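Local coordinates for sugar ABC transporter, sugar-binding protein (Streptococcus pneumoniae, PDB 2HQ0), which probably binds a sugar outside the cell, likely raffinose-type, and delivers it to an ABC transporter for uptake, at residues N114-Y119 with G244-T249; G316-I321 with E338-D343. All coordinates share one frame; numbering follows the deposited sequence.

Interaction 1: N114-Y119 with G244-T249; sequences NAYGIY and GSWAIT
Ala115 and Ser245 are joined by two hydrogen bonds. Ser245 N donates a hydrogen bond to Ala115 O at 2.8 Å. In return Ala115 N donates to Ser245 OG at 2.9 Å, with an N-H...O angle of 161°. The serine chi1 of 54° sets OG between its own N and carbonyl carbon, within reach of that amide. Tyr119 adds a third bond, from OH to Gly244 O at 2.7 Å. The oxygen sits at the edge of the tyrosine ring, in its plane. Gly244 O also accepts from Ala247 N, which comes from the opposite face of the carbonyl plane.

Apolar contacts flank these bonds. Tyr119 CE2 lies 4.1 Å from Ala247 CB, and Ile248 CD1 meets Tyr119 CE1. Asn114 CB and CG meet the CE3-CZ3 edge of Trp246, with the amide plane 86° from the ring. Within 244-249, Gly244 CA lies under one face of the Trp246 ring, toward its rim. Asn114 OD1 accepts hydrogen bonds from Ala278 N and Trp348 NE1.

Tyr116 and Gly244 form an antiparallel, non-hydrogen-bonded pair in a three-stranded sheet. The three cross-bonds tie strand 116-121 and the residue before it to the turn between strand 240-244 and helix 248-253, satisfying buried polar atoms.

Interaction 2: G316-I321 with E338-D343; sequences GSPTAI and EYAFTD
Phe341 fits its ring against the side chains of Pro318 and Ala320 and the backbone of 318-320. This is the tight part of the contact. Ala320 CB lies over one ring face, 4.0 Å from the centroid of Phe341 and 17° off the ring normal, a CH-pi contact. The far rim of the ring meets the loop backbone. Phe341 CE2 comes to 3.3 Å from Thr319 O, and Phe341 CZ to 3.5 Å from Pro318 O, which lies at the ring edge. Pro318 CB touches Phe341 CE2 at 3.7 Å. The phenyl CG stands anti to its own carbonyl carbon, chi1 -48°, which turns the ring toward 318-320. Tyr96 and His345 each make an edge-to-face pair with the same ring.

Beside the ring, the packing reduces to one small apolar touch. Ala340 CB rests on Pro318 CB at 3.8 Å. Beyond it the chain of 338-343 turns away in a type II turn from Tyr339 to Thr342, with Phe341 at positive phi. Thr342 N and OG1 both donate to Tyr339 O, from the same face of its plane. Glu338 and Asp343, at the two ends of 338-343, are exposed to solvent and make no contact with 316-321.

Several polar groups find partners within their own loop or in neighbouring segments. Thr319 OG1 accepts from Ile321 N in an ST turn and also hydrogen-bonds to Phe111 O. Phe341 N bonds to His345 ND1. The two loops are thus joined by apolar and CH-pi contacts, while hydrogen bonds run within each loop and to neighbours such as 111-113 and His345.

Both interactions are buried, with centres about 12 Å apart and nearest atoms about 5 Å apart. They do not touch. Interaction 1 joins a strand to a strand-helix turn and is largely polar at its heart. Interaction 2 joins two loops and rests mainly on one aromatic ring. Its outer turn is more exposed. It also buries less surface, 183 Å² against 418 Å². They hold different elements but share a neighbour. His345, on strand 345-347, hydrogen-bonds through NE2 to Asn114 O of interaction 1 and through ND1 to Phe341 N of interaction 2. Hydrogen bonds link the segments of interaction 1 at the strand-helix turn, whereas interaction 2 links its loops by apolar and CH-pi contacts.

Interaction 1: N114-Y119 with G244-T249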
ATOM      1  N   ASN A 114      -0.631   0.999  -4.076  1.00 22.42           N
ATOM      2  CA  ASN A 114       0.129  -0.126  -3.598  1.00 21.70           C
ATOM      3  C   ASN A 114      -0.768  -1.307  -3.344  1.00 21.54           C
ATOM      4  O   ASN A 114      -2.032  -1.238  -3.333  1.00 22.36           O
ATOM      5  CB  ASN A 114       1.029   0.266  -2.466  1.00 22.67           C
ATOM      6  CG  ASN A 114       0.374   1.069  -1.350  1.00 22.68           C
ATOM      7  OD1 ASN A 114      -0.671   0.650  -0.819  1.00 23.01           O
ATOM      8  ND2 ASN A 114       1.003   2.167  -0.942  1.00 30.90           N
ATOM      9  N   ALA A 115      -0.098  -2.475  -3.160  1.00 20.95           N
ATOM     10  CA  ALA A 115      -0.680  -3.737  -2.790  1.00 19.60           C
ATOM     11  C   ALA A 115       0.248  -4.446  -1.851  1.00 20.08           C
ATOM     12  O   ALA A 115       1.379  -4.008  -1.620  1.00 21.71           O
ATOM     13  CB  ALA A 115      -1.002  -4.618  -4.029  1.00 22.19           C
ATOM     14  N   TYR A 116      -0.203  -5.567  -1.320  1.00 19.86           N
ATOM     15  CA  TYR A 116       0.579  -6.316  -0.285  1.00 18.57           C
ATOM     16  C   TYR A 116       0.431  -7.797  -0.523  1.00 18.74           C
ATOM     17  O   TYR A 116      -0.662  -8.305  -0.870  1.00 21.05           O
ATOM     18  CB  TYR A 116       0.104  -5.941   1.064  1.00 20.12           C
ATOM     19  CG  TYR A 116       0.946  -6.492   2.168  1.00 17.88           C
ATOM     20  CD1 TYR A 116       1.931  -5.714   2.777  1.00 19.18           C
ATOM     21  CD2 TYR A 116       0.808  -7.769   2.653  1.00 18.39           C
ATOM     22  CE1 TYR A 116       2.686  -6.175   3.880  1.00 19.70           C
ATOM     23  CE2 TYR A 116       1.563  -8.269   3.726  1.00 18.24           C
ATOM     24  CZ  TYR A 116       2.525  -7.438   4.335  1.00 18.62           C
ATOM     25  OH  TYR A 116       3.254  -7.981   5.383  1.00 19.67           O
ATOM     26  N   GLY A 117       1.483  -8.564  -0.329  1.00 19.96           N
ATOM     27  CA  GLY A 117       1.355  -9.992  -0.385  1.00 20.26           C
ATOM     28  C   GLY A 117       2.727 -10.623  -0.018  1.00 19.36           C
ATOM     29  O   GLY A 117       3.448 -10.079   0.803  1.00 20.44           O
ATOM     30  N   ILE A 118       2.991 -11.780  -0.563  1.00 20.32           N
ATOM     31  CA  ILE A 118       4.191 -12.555  -0.279  1.00 20.32           C
ATOM     32  C   ILE A 118       5.079 -12.608  -1.506  1.00 21.37           C
ATOM     33  O   ILE A 118       4.726 -13.152  -2.531  1.00 22.66           O
ATOM     34  CB  ILE A 118       3.837 -13.989   0.191  1.00 20.93           C
ATOM     35  CG1 ILE A 118       2.694 -14.014   1.237  1.00 19.97           C
ATOM     36  CG2 ILE A 118       5.111 -14.674   0.697  1.00 22.53           C
ATOM     37  CD1 ILE A 118       3.045 -13.274   2.526  1.00 23.56           C
ATOM     38  N   TYR A 119       6.280 -12.063  -1.345  1.00 20.78           N
ATOM     39  CA  TYR A 119       7.301 -12.264  -2.347  1.00 21.33           C
ATOM     40  C   TYR A 119       7.846 -13.713  -2.190  1.00 22.73           C
ATOM     41  O   TYR A 119       8.074 -14.124  -1.075  1.00 22.04           O
ATOM     42  CB  TYR A 119       8.467 -11.254  -2.165  1.00 22.14           C
ATOM     43  CG  TYR A 119       8.139  -9.849  -2.551  1.00 20.12           C
ATOM     44  CD1 TYR A 119       8.318  -9.431  -3.836  1.00 21.78           C
ATOM     45  CD2 TYR A 119       7.538  -8.977  -1.636  1.00 21.64           C
ATOM     46  CE1 TYR A 119       8.048  -8.113  -4.240  1.00 21.29           C
ATOM     47  CE2 TYR A 119       7.246  -7.648  -2.009  1.00 21.95           C
ATOM     48  CZ  TYR A 119       7.472  -7.254  -3.305  1.00 22.39           C
ATOM     49  OH  TYR A 119       7.187  -5.970  -3.712  1.00 22.17           O
ATOM     50  N   GLY A 244       4.913  -5.095   0.869  1.00 20.46           N
ATOM     51  CA  GLY A 244       4.172  -4.424  -0.162  1.00 19.81           C
ATOM     52  C   GLY A 244       4.817  -4.305  -1.519  1.00 20.49           C
ATOM     53  O   GLY A 244       6.040  -4.574  -1.690  1.00 21.84           O
ATOM     54  N   SER A 245       4.032  -3.847  -2.520  1.00 20.62           N
ATOM     55  CA  SER A 245       4.501  -3.592  -3.851  1.00 21.38           C
ATOM     56  C   SER A 245       5.617  -2.549  -3.972  1.00 21.62           C
ATOM     57  O   SER A 245       6.415  -2.571  -4.905  1.00 24.69           O
ATOM     58  CB  SER A 245       3.320  -3.150  -4.687  1.00 22.15           C
ATOM     59  OG  SER A 245       2.663  -2.049  -4.086  1.00 23.23           O
ATOM     60  N   TRP A 246       5.782  -1.812  -2.860  1.00 21.34           N
ATOM     61  CA  TRP A 246       6.817  -0.794  -2.810  1.00 21.10           C
ATOM     62  C   TRP A 246       8.218  -1.345  -2.728  1.00 23.03           C
ATOM     63  O   TRP A 246       9.192  -0.611  -2.989  1.00 25.65           O
ATOM     64  CB  TRP A 246       6.597   0.154  -1.613  1.00 21.66           C
ATOM     65  CG  TRP A 246       6.386  -0.565  -0.316  1.00 21.77           C
ATOM     66  CD1 TRP A 246       7.352  -1.099   0.486  1.00 21.45           C
ATOM     67  CD2 TRP A 246       5.136  -0.852   0.346  1.00 21.17           C
ATOM     68  NE1 TRP A 246       6.809  -1.706   1.538  1.00 21.17           N
ATOM     69  CE2 TRP A 246       5.443  -1.606   1.495  1.00 22.62           C
ATOM     70  CE3 TRP A 246       3.786  -0.597   0.057  1.00 20.87           C
ATOM     71  CZ2 TRP A 246       4.454  -2.020   2.372  1.00 22.90           C
ATOM     72  CZ3 TRP A 246       2.835  -0.991   0.898  1.00 21.02           C
ATOM     73  CH2 TRP A 246       3.099  -1.733   2.007  1.00 23.30           C
ATOM     74  N   ALA A 247       8.355  -2.612  -2.382  1.00 22.86           N
ATOM     75  CA  ALA A 247       9.694  -3.217  -2.132  1.00 21.51           C
ATOM     76  C   ALA A 247      10.410  -3.616  -3.395  1.00 23.01           C
ATOM     77  O   ALA A 247      11.589  -3.953  -3.341  1.00 23.66           O
ATOM     78  CB  ALA A 247       9.572  -4.402  -1.201  1.00 22.39           C
ATOM     79  N   ILE A 248       9.705  -3.733  -4.519  1.00 23.67           N
ATOM     80  CA  ILE A 248      10.298  -4.384  -5.702  1.00 24.41           C
ATOM     81  C   ILE A 248      11.564  -3.714  -6.165  1.00 24.60           C
ATOM     82  O   ILE A 248      12.540  -4.396  -6.576  1.00 26.47           O
ATOM     83  CB  ILE A 248       9.234  -4.617  -6.799  1.00 24.91           C
ATOM     84  CG1 ILE A 248       9.833  -5.529  -7.854  1.00 26.80           C
ATOM     85  CG2 ILE A 248       8.730  -3.363  -7.311  1.00 28.17           C
ATOM     86  CD1 ILE A 248      10.364  -6.894  -7.409  1.00 28.15           C
ATOM     87  N   THR A 249      11.589  -2.383  -6.223  1.00 25.41           N
ATOM     88  CA  THR A 249      12.775  -1.676  -6.777  1.00 26.02           C
ATOM     89  C   THR A 249      13.977  -2.018  -5.902  1.00 26.74           C
ATOM     90  O   THR A 249      15.058  -2.318  -6.422  1.00 28.09           O
ATOM     91  CB  THR A 249      12.551  -0.212  -6.895  1.00 27.02           C
ATOM     92  OG1 THR A 249      11.434   0.045  -7.783  1.00 30.04           O
ATOM     93  CG2 THR A 249      13.772   0.489  -7.492  1.00 30.34           C
TER

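Interaction 2: G316-I321 with E338-D343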
ATOM      1  N   GLY A 316       6.312   0.589 -11.501  1.00 31.66           N
ATOM      2  CA  GLY A 316       5.748  -0.724 -11.480  1.00 32.17           C
ATOM      3  C   GLY A 316       4.535  -0.949 -10.613  1.00 31.19           C
ATOM      4  O   GLY A 316       3.922  -2.013 -10.666  1.00 33.54           O
ATOM      5  N   SER A 317       4.212   0.018  -9.765  1.00 30.02           N
ATOM      6  CA  SER A 317       3.011  -0.083  -8.976  1.00 28.46           C
ATOM      7  C   SER A 317       1.791  -0.161  -9.915  1.00 28.14           C
ATOM      8  O   SER A 317       1.781   0.446 -10.949  1.00 29.10           O
ATOM      9  CB  SER A 317       2.861   1.100  -8.048  1.00 28.44           C
ATOM     10  OG  SER A 317       3.912   1.137  -7.095  1.00 29.16           O
ATOM     11  N   PRO A 318       0.746  -0.942  -9.561  1.00 27.46           N
ATOM     12  CA  PRO A 318      -0.393  -1.005 -10.427  1.00 27.46           C
ATOM     13  C   PRO A 318      -1.002   0.367 -10.618  1.00 26.87           C
ATOM     14  O   PRO A 318      -1.073   1.153  -9.651  1.00 26.58           O
ATOM     15  CB  PRO A 318      -1.375  -1.944  -9.664  1.00 28.94           C
ATOM     16  CG  PRO A 318      -0.934  -2.040  -8.319  1.00 30.11           C
ATOM     17  CD  PRO A 318       0.558  -1.777  -8.373  1.00 28.10           C
ATOM     18  N   THR A 319      -1.497   0.599 -11.834  1.00 27.59           N
ATOM     19  CA  THR A 319      -2.115   1.878 -12.182  1.00 28.06           C
ATOM     20  C   THR A 319      -3.588   1.692 -12.520  1.00 29.30           C
ATOM     21  O   THR A 319      -3.970   0.749 -13.207  1.00 29.82           O
ATOM     22  CB  THR A 319      -1.368   2.579 -13.337  1.00 27.42           C
ATOM     23  OG1 THR A 319      -2.033   3.833 -13.628  1.00 28.32           O
ATOM     24  CG2 THR A 319      -1.263   1.752 -14.590  1.00 29.42           C
ATOM     25  N   ALA A 320      -4.386   2.637 -12.004  1.00 28.93           N
ATOM     26  CA  ALA A 320      -5.810   2.721 -12.251  1.00 29.47           C
ATOM     27  C   ALA A 320      -6.099   3.487 -13.550  1.00 29.95           C
ATOM     28  O   ALA A 320      -7.252   3.661 -13.933  1.00 31.00           O
ATOM     29  CB  ALA A 320      -6.455   3.430 -11.108  1.00 30.66           C
ATOM     30  N   ILE A 321      -5.092   3.931 -14.301  1.00 27.48           N
ATOM     31  CA  ILE A 321      -5.315   4.788 -15.482  1.00 28.32           C
ATOM     32  C   ILE A 321      -5.521   3.917 -16.746  1.00 31.46           C
ATOM     33  O   ILE A 321      -4.746   3.039 -17.038  1.00 32.02           O
ATOM     34  CB  ILE A 321      -4.099   5.684 -15.660  1.00 27.36           C
ATOM     35  CG1 ILE A 321      -3.935   6.606 -14.463  1.00 27.12           C
ATOM     36  CG2 ILE A 321      -4.225   6.542 -16.928  1.00 29.75           C
ATOM     37  CD1 ILE A 321      -5.146   7.567 -14.175  1.00 28.20           C
ATOM     38  N   GLU A 338      -2.797  -9.158  -9.325  1.00 25.68           N
ATOM     39  CA  GLU A 338      -3.764  -9.787 -10.281  1.00 27.05           C
ATOM     40  C   GLU A 338      -5.131  -9.190 -10.166  1.00 27.32           C
ATOM     41  O   GLU A 338      -5.880  -9.090 -11.179  1.00 29.54           O
ATOM     42  CB  GLU A 338      -3.824 -11.321 -10.018  1.00 27.92           C
ATOM     43  CG  GLU A 338      -4.742 -12.074 -10.969  1.00 30.02           C
ATOM     44  CD  GLU A 338      -4.767 -13.605 -10.789  1.00 32.32           C
ATOM     45  OE1 GLU A 338      -4.079 -14.134  -9.828  1.00 35.45           O
ATOM     46  OE2 GLU A 338      -5.472 -14.307 -11.601  1.00 41.40           O
ATOM     47  N   TYR A 339      -5.496  -8.861  -8.910  1.00 25.22           N
ATOM     48  CA  TYR A 339      -6.813  -8.335  -8.597  1.00 26.57           C
ATOM     49  C   TYR A 339      -6.815  -6.897  -8.164  1.00 24.16           C
ATOM     50  O   TYR A 339      -7.720  -6.441  -7.466  1.00 26.55           O
ATOM     51  CB  TYR A 339      -7.455  -9.242  -7.545  1.00 27.16           C
ATOM     52  CG  TYR A 339      -7.771 -10.639  -8.114  1.00 27.04           C
ATOM     53  CD1 TYR A 339      -8.834 -10.806  -8.970  1.00 29.86           C
ATOM     54  CD2 TYR A 339      -7.010 -11.775  -7.851  1.00 29.48           C
ATOM     55  CE1 TYR A 339      -9.106 -12.039  -9.527  1.00 35.02           C
ATOM     56  CE2 TYR A 339      -7.310 -13.012  -8.336  1.00 31.87           C
ATOM     57  CZ  TYR A 339      -8.338 -13.107  -9.225  1.00 34.25           C
ATOM     58  OH  TYR A 339      -8.719 -14.310  -9.790  1.00 40.27           O
ATOM     59  N   ALA A 340      -5.780  -6.155  -8.559  1.00 24.38           N
ATOM     60  CA  ALA A 340      -5.703  -4.733  -8.246  1.00 24.87           C
ATOM     61  C   ALA A 340      -6.965  -4.029  -8.777  1.00 24.82           C
ATOM     62  O   ALA A 340      -7.459  -4.311  -9.891  1.00 27.43           O
ATOM     63  CB  ALA A 340      -4.403  -4.099  -8.812  1.00 25.54           C
ATOM     64  N   PHE A 341      -7.475  -3.116  -7.973  1.00 25.25           N
ATOM     65  CA  PHE A 341      -8.565  -2.273  -8.396  1.00 25.77           C
ATOM     66  C   PHE A 341      -9.901  -2.947  -8.458  1.00 27.54           C
ATOM     67  O   PHE A 341     -10.816  -2.356  -9.014  1.00 32.13           O
ATOM     68  CB  PHE A 341      -8.255  -1.434  -9.606  1.00 26.25           C
ATOM     69  CG  PHE A 341      -6.956  -0.716  -9.515  1.00 26.12           C
ATOM     70  CD1 PHE A 341      -6.715   0.247  -8.545  1.00 28.54           C
ATOM     71  CD2 PHE A 341      -5.964  -1.046 -10.320  1.00 29.69           C
ATOM     72  CE1 PHE A 341      -5.492   0.865  -8.488  1.00 26.83           C
ATOM     73  CE2 PHE A 341      -4.699  -0.465 -10.180  1.00 29.17           C
ATOM     74  CZ  PHE A 341      -4.487   0.451  -9.267  1.00 28.62           C
ATOM     75  N   THR A 342      -9.969  -4.204  -7.965  1.00 26.43           N
ATOM     76  CA  THR A 342     -11.183  -4.966  -7.831  1.00 26.56           C
ATOM     77  C   THR A 342     -11.670  -5.056  -6.406  1.00 25.10           C
ATOM     78  O   THR A 342     -10.995  -4.606  -5.486  1.00 25.64           O
ATOM     79  CB  THR A 342     -10.955  -6.450  -8.356  1.00 27.37           C
ATOM     80  OG1 THR A 342     -10.250  -7.199  -7.381  1.00 27.52           O
ATOM     81  CG2 THR A 342     -10.256  -6.528  -9.783  1.00 28.33           C
ATOM     82  N   ASP A 343     -12.741  -5.836  -6.147  1.00 27.72           N
ATOM     83  CA  ASP A 343     -13.239  -5.983  -4.813  0.50 28.22           C
ATOM     84  C   ASP A 343     -12.304  -6.788  -3.920  1.00 29.46           C
ATOM     85  O   ASP A 343     -12.489  -6.786  -2.724  1.00 31.49           O
ATOM     86  CB  ASP A 343     -14.697  -6.552  -4.825  0.50 29.05           C
ATOM     87  CG  ASP A 343     -14.863  -7.928  -5.593  0.50 30.26           C
ATOM     88  OD1 ASP A 343     -13.865  -8.571  -6.021  0.50 28.67           O
ATOM     89  OD2 ASP A 343     -16.052  -8.379  -5.834  0.50 32.98           O
TER